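ESSC (Geobacillus thermodenitrificans, PDB 5FWH) is a component of the bacterial type VII secretion apparatus, an FtsK/SpoIIIE-type ATPase whose N-terminal part is forkhead-associated, and probably takes part in protein export. Local coordinates at residues Y99-D111 with A121-V133. Residues are numbered along the deposited sequence; the frame is centred on the assembly and turned at random.
Sequences YVGQQSEVLVSND and ARFSLRKHRGQWV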
# COMPACT_ATOMS: atom_id res chain seq x y z
N TYR A 99 3.60 -9.81 17.84
CA TYR A 99 4.87 -10.25 18.43
C TYR A 99 5.34 -11.49 17.67
O TYR A 99 4.64 -12.48 17.61
CB TYR A 99 4.71 -10.50 19.95
CG TYR A 99 5.94 -11.07 20.55
CD1 TYR A 99 7.04 -10.27 20.72
CD2 TYR A 99 6.03 -12.41 20.87
CE1 TYR A 99 8.23 -10.78 21.21
CE2 TYR A 99 7.22 -12.94 21.39
CZ TYR A 99 8.31 -12.11 21.57
OH TYR A 99 9.49 -12.57 22.07
N VAL A 100 6.53 -11.40 17.07
CA VAL A 100 7.05 -12.46 16.22
C VAL A 100 8.48 -12.83 16.62
O VAL A 100 9.20 -13.42 15.83
CB VAL A 100 6.98 -12.09 14.72
CG1 VAL A 100 5.54 -11.94 14.25
CG2 VAL A 100 7.77 -10.81 14.42
N GLY A 101 8.87 -12.49 17.85
CA GLY A 101 10.14 -12.89 18.43
C GLY A 101 10.42 -14.39 18.52
O GLY A 101 11.57 -14.81 18.60
N GLN A 102 9.38 -15.20 18.50
CA GLN A 102 9.57 -16.64 18.45
C GLN A 102 9.28 -17.22 17.09
O GLN A 102 9.04 -18.39 17.02
CB GLN A 102 8.64 -17.32 19.46
CG GLN A 102 8.64 -16.68 20.82
CD GLN A 102 9.67 -17.28 21.74
OE1 GLN A 102 9.32 -17.83 22.79
NE2 GLN A 102 10.94 -17.20 21.36
N GLN A 103 9.30 -16.41 16.03
CA GLN A 103 9.10 -16.90 14.67
C GLN A 103 10.38 -16.71 13.87
O GLN A 103 11.05 -15.70 14.00
CB GLN A 103 8.05 -16.06 13.95
CG GLN A 103 6.68 -15.95 14.61
CD GLN A 103 5.73 -17.09 14.28
OE1 GLN A 103 5.16 -17.70 15.18
NE2 GLN A 103 5.56 -17.37 13.01
N SER A 104 10.71 -17.66 13.02
CA SER A 104 11.74 -17.47 11.99
C SER A 104 11.16 -17.25 10.56
O SER A 104 11.92 -17.01 9.62
CB SER A 104 12.67 -18.66 12.00
OG SER A 104 11.88 -19.83 11.84
N GLU A 105 9.83 -17.35 10.41
CA GLU A 105 9.18 -17.23 9.08
C GLU A 105 7.76 -16.72 9.23
O GLU A 105 7.06 -17.15 10.13
CB GLU A 105 9.19 -18.59 8.38
CG GLU A 105 8.38 -18.68 7.10
CD GLU A 105 9.19 -18.39 5.85
OE1 GLU A 105 9.98 -19.28 5.41
OE2 GLU A 105 9.05 -17.28 5.29
N VAL A 106 7.36 -15.76 8.38
CA VAL A 106 5.96 -15.23 8.30
C VAL A 106 5.53 -15.28 6.83
O VAL A 106 6.18 -14.66 5.96
CB VAL A 106 5.84 -13.81 8.89
CG1 VAL A 106 4.42 -13.27 8.82
CG2 VAL A 106 6.22 -13.82 10.34
N LEU A 107 4.47 -16.04 6.53
CA LEU A 107 3.92 -16.12 5.20
C LEU A 107 2.71 -15.26 5.12
O LEU A 107 1.84 -15.33 5.98
CB LEU A 107 3.48 -17.56 4.83
CG LEU A 107 2.80 -17.76 3.44
CD1 LEU A 107 3.64 -17.24 2.25
CD2 LEU A 107 2.40 -19.23 3.18
N VAL A 108 2.67 -14.47 4.06
CA VAL A 108 1.61 -13.55 3.78
C VAL A 108 1.09 -13.96 2.41
O VAL A 108 1.78 -13.82 1.42
CB VAL A 108 2.15 -12.13 3.72
CG1 VAL A 108 0.98 -11.20 3.49
CG2 VAL A 108 2.81 -11.75 5.07
N SER A 109 -0.11 -14.51 2.38
CA SER A 109 -0.76 -14.93 1.14
C SER A 109 -2.19 -15.34 1.42
O SER A 109 -2.73 -15.11 2.50
CB SER A 109 -0.03 -16.12 0.56
OG SER A 109 -0.31 -17.23 1.39
N ASN A 110 -2.82 -15.95 0.42
CA ASN A 110 -4.18 -16.35 0.55
C ASN A 110 -4.31 -17.79 0.84
O ASN A 110 -5.42 -18.26 1.00
CB ASN A 110 -5.00 -16.01 -0.67
CG ASN A 110 -6.46 -15.96 -0.34
OD1 ASN A 110 -6.85 -15.35 0.67
ND2 ASN A 110 -7.26 -16.65 -1.10
N ASP A 111 -3.18 -18.48 0.99
CA ASP A 111 -3.19 -19.86 1.42
C ASP A 111 -3.79 -20.04 2.82
O ASP A 111 -3.57 -19.15 3.73
CB ASP A 111 -1.78 -20.44 1.41
CG ASP A 111 -1.17 -20.42 0.04
OD1 ASP A 111 -1.41 -21.36 -0.78
OD2 ASP A 111 -0.47 -19.43 -0.25
N ALA A 121 -1.72 -9.48 -1.22
CA ALA A 121 -0.27 -9.57 -1.23
C ALA A 121 0.12 -11.01 -1.16
O ALA A 121 -0.61 -11.80 -0.64
CB ALA A 121 0.29 -8.87 0.02
N ARG A 122 1.30 -11.34 -1.63
CA ARG A 122 1.81 -12.64 -1.45
C ARG A 122 3.31 -12.52 -1.32
O ARG A 122 3.96 -12.20 -2.30
CB ARG A 122 1.38 -13.54 -2.66
CG ARG A 122 2.18 -14.82 -2.84
CD ARG A 122 1.70 -15.64 -4.04
NE ARG A 122 0.38 -16.19 -3.75
CZ ARG A 122 0.16 -17.27 -3.00
NH1 ARG A 122 1.16 -17.97 -2.45
NH2 ARG A 122 -1.08 -17.66 -2.76
N PHE A 123 3.87 -12.88 -0.18
CA PHE A 123 5.31 -12.77 0.01
C PHE A 123 5.67 -13.48 1.29
O PHE A 123 4.79 -13.86 2.01
CB PHE A 123 5.75 -11.27 0.03
CG PHE A 123 5.17 -10.44 1.17
CD1 PHE A 123 5.86 -10.32 2.40
CD2 PHE A 123 4.00 -9.69 0.99
CE1 PHE A 123 5.35 -9.58 3.46
CE2 PHE A 123 3.51 -8.88 2.06
CZ PHE A 123 4.16 -8.86 3.29
N SER A 124 6.93 -13.76 1.55
CA SER A 124 7.24 -14.32 2.85
C SER A 124 8.27 -13.48 3.51
O SER A 124 8.92 -12.72 2.86
CB SER A 124 7.65 -15.80 2.77
OG SER A 124 8.87 -15.92 2.13
N LEU A 125 8.32 -13.54 4.83
CA LEU A 125 9.34 -12.87 5.64
C LEU A 125 10.15 -13.95 6.37
O LEU A 125 9.57 -14.83 6.99
CB LEU A 125 8.70 -11.95 6.64
CG LEU A 125 7.87 -10.77 6.05
CD1 LEU A 125 7.27 -9.98 7.21
CD2 LEU A 125 8.70 -9.76 5.33
N ARG A 126 11.47 -13.87 6.29
CA ARG A 126 12.32 -14.84 6.96
C ARG A 126 13.44 -14.24 7.72
O ARG A 126 14.16 -13.35 7.23
CB ARG A 126 12.99 -15.72 5.94
CG ARG A 126 12.11 -16.83 5.51
CD ARG A 126 12.80 -17.66 4.47
NE ARG A 126 11.77 -18.24 3.64
CZ ARG A 126 11.93 -18.68 2.40
NH1 ARG A 126 13.13 -18.68 1.79
NH2 ARG A 126 10.86 -19.16 1.78
N LYS A 127 13.63 -14.80 8.90
CA LYS A 127 14.56 -14.29 9.84
C LYS A 127 15.86 -15.07 9.73
O LYS A 127 15.86 -16.30 9.78
CB LYS A 127 13.99 -14.42 11.23
CG LYS A 127 14.67 -13.47 12.18
CD LYS A 127 13.96 -13.50 13.50
CE LYS A 127 14.55 -12.45 14.41
NZ LYS A 127 14.30 -12.82 15.84
N HIS A 128 16.95 -14.35 9.53
CA HIS A 128 18.29 -14.95 9.47
C HIS A 128 19.17 -14.11 10.39
O HIS A 128 19.18 -12.90 10.28
CB HIS A 128 18.86 -14.93 8.05
CG HIS A 128 18.02 -15.64 7.02
ND1 HIS A 128 17.64 -16.97 7.14
CD2 HIS A 128 17.55 -15.23 5.81
CE1 HIS A 128 16.95 -17.33 6.07
NE2 HIS A 128 16.88 -16.29 5.25
N ARG A 129 19.84 -14.76 11.34
CA ARG A 129 20.82 -14.11 12.23
C ARG A 129 20.33 -12.77 12.76
O ARG A 129 21.07 -11.79 12.77
CB ARG A 129 22.22 -14.01 11.55
CG ARG A 129 22.31 -13.15 10.29
CD ARG A 129 23.69 -13.06 9.62
NE ARG A 129 24.72 -12.42 10.45
CZ ARG A 129 25.51 -13.04 11.33
NH1 ARG A 129 25.43 -14.36 11.55
NH2 ARG A 129 26.40 -12.33 12.02
N GLY A 130 19.08 -12.73 13.20
CA GLY A 130 18.49 -11.51 13.73
C GLY A 130 18.00 -10.49 12.71
O GLY A 130 17.55 -9.42 13.10
N GLN A 131 18.04 -10.83 11.42
CA GLN A 131 17.62 -9.91 10.36
C GLN A 131 16.45 -10.50 9.59
O GLN A 131 16.53 -11.63 9.15
CB GLN A 131 18.78 -9.71 9.38
CG GLN A 131 20.07 -9.19 10.01
CD GLN A 131 19.85 -7.99 10.93
OE1 GLN A 131 19.92 -8.12 12.16
NE2 GLN A 131 19.55 -6.82 10.35
N TRP A 132 15.40 -9.71 9.38
CA TRP A 132 14.33 -10.15 8.50
C TRP A 132 14.66 -9.92 7.05
O TRP A 132 15.16 -8.86 6.68
CB TRP A 132 13.02 -9.47 8.87
CG TRP A 132 12.49 -9.98 10.13
CD1 TRP A 132 12.54 -9.35 11.37
CD2 TRP A 132 11.79 -11.18 10.33
NE1 TRP A 132 11.92 -10.13 12.31
CE2 TRP A 132 11.44 -11.25 11.71
CE3 TRP A 132 11.42 -12.22 9.49
CZ2 TRP A 132 10.78 -12.32 12.27
CZ3 TRP A 132 10.73 -13.31 10.03
CH2 TRP A 132 10.43 -13.36 11.43
N VAL A 133 14.40 -10.93 6.22
CA VAL A 133 14.45 -10.81 4.77
C VAL A 133 13.02 -10.91 4.18
O VAL A 133 12.23 -11.74 4.59
CB VAL A 133 15.30 -11.95 4.20
CG1 VAL A 133 15.31 -11.95 2.67
CG2 VAL A 133 16.71 -11.79 4.70
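Val106 and Val108 pair with Leu125 and Phe123 across antiparallel strands 105-109 and 123-128, whose axes approach to 4.6 Å at 173°. Each of these hydrogen-bonded pairs is closed by two backbone bonds, such as Leu125 N to Val106 O at 2.7 Å; Glu105 with Arg126 and Leu107 with Ser124 are the alternating non-hydrogen-bonded pairs. Just ahead of strand 105-109, Ser104 O accepts a nearly straight bond from Lys127 N.

On the buried face, beta-branched Val108 suits a strand facing a ring: its CB stands 3.9 Å from the Phe123 centroid in a CH-pi contact, both methyls spread over the same ring face. Phe123 CG sits between its backbone N and carbonyl carbon (chi1 63°), which lays the ring alongside Val108. Trp132 CZ2 meets Val100 CG2 at 4.0 Å and Gln103 O. The other face, where Leu107 also lies, is more polar and partly exposed, so the opposite charges of Glu105 and Arg126 can pair across the strands: OE1 of bent Glu105 lies 2.7 Å from Arg126 NE, a salt bridge with perpendicular planes.

Near the far end, Arg122 grips Asp111 OD2 end-on through NH1 and NH2, both 3.1 Å away, while Ser109 CB lies over one guanidinium face. Ser109 OG donates to the anti lone pair of Asp111 OD2 at 2.7 Å; Arg122 NH1 meets the syn one. An asparagine replacing Asp111 would probably cost Arg122 its close countercharge, leaving the long, weak pairing with Asp139.

As in other forkhead-associated domains, the fold is a beta sandwich: from facing strand 166-170, Phe168 meets Phe123 edge-to-face and Phe170 stacks on Trp132, while strands 116-117 and 131-136 flank the pair.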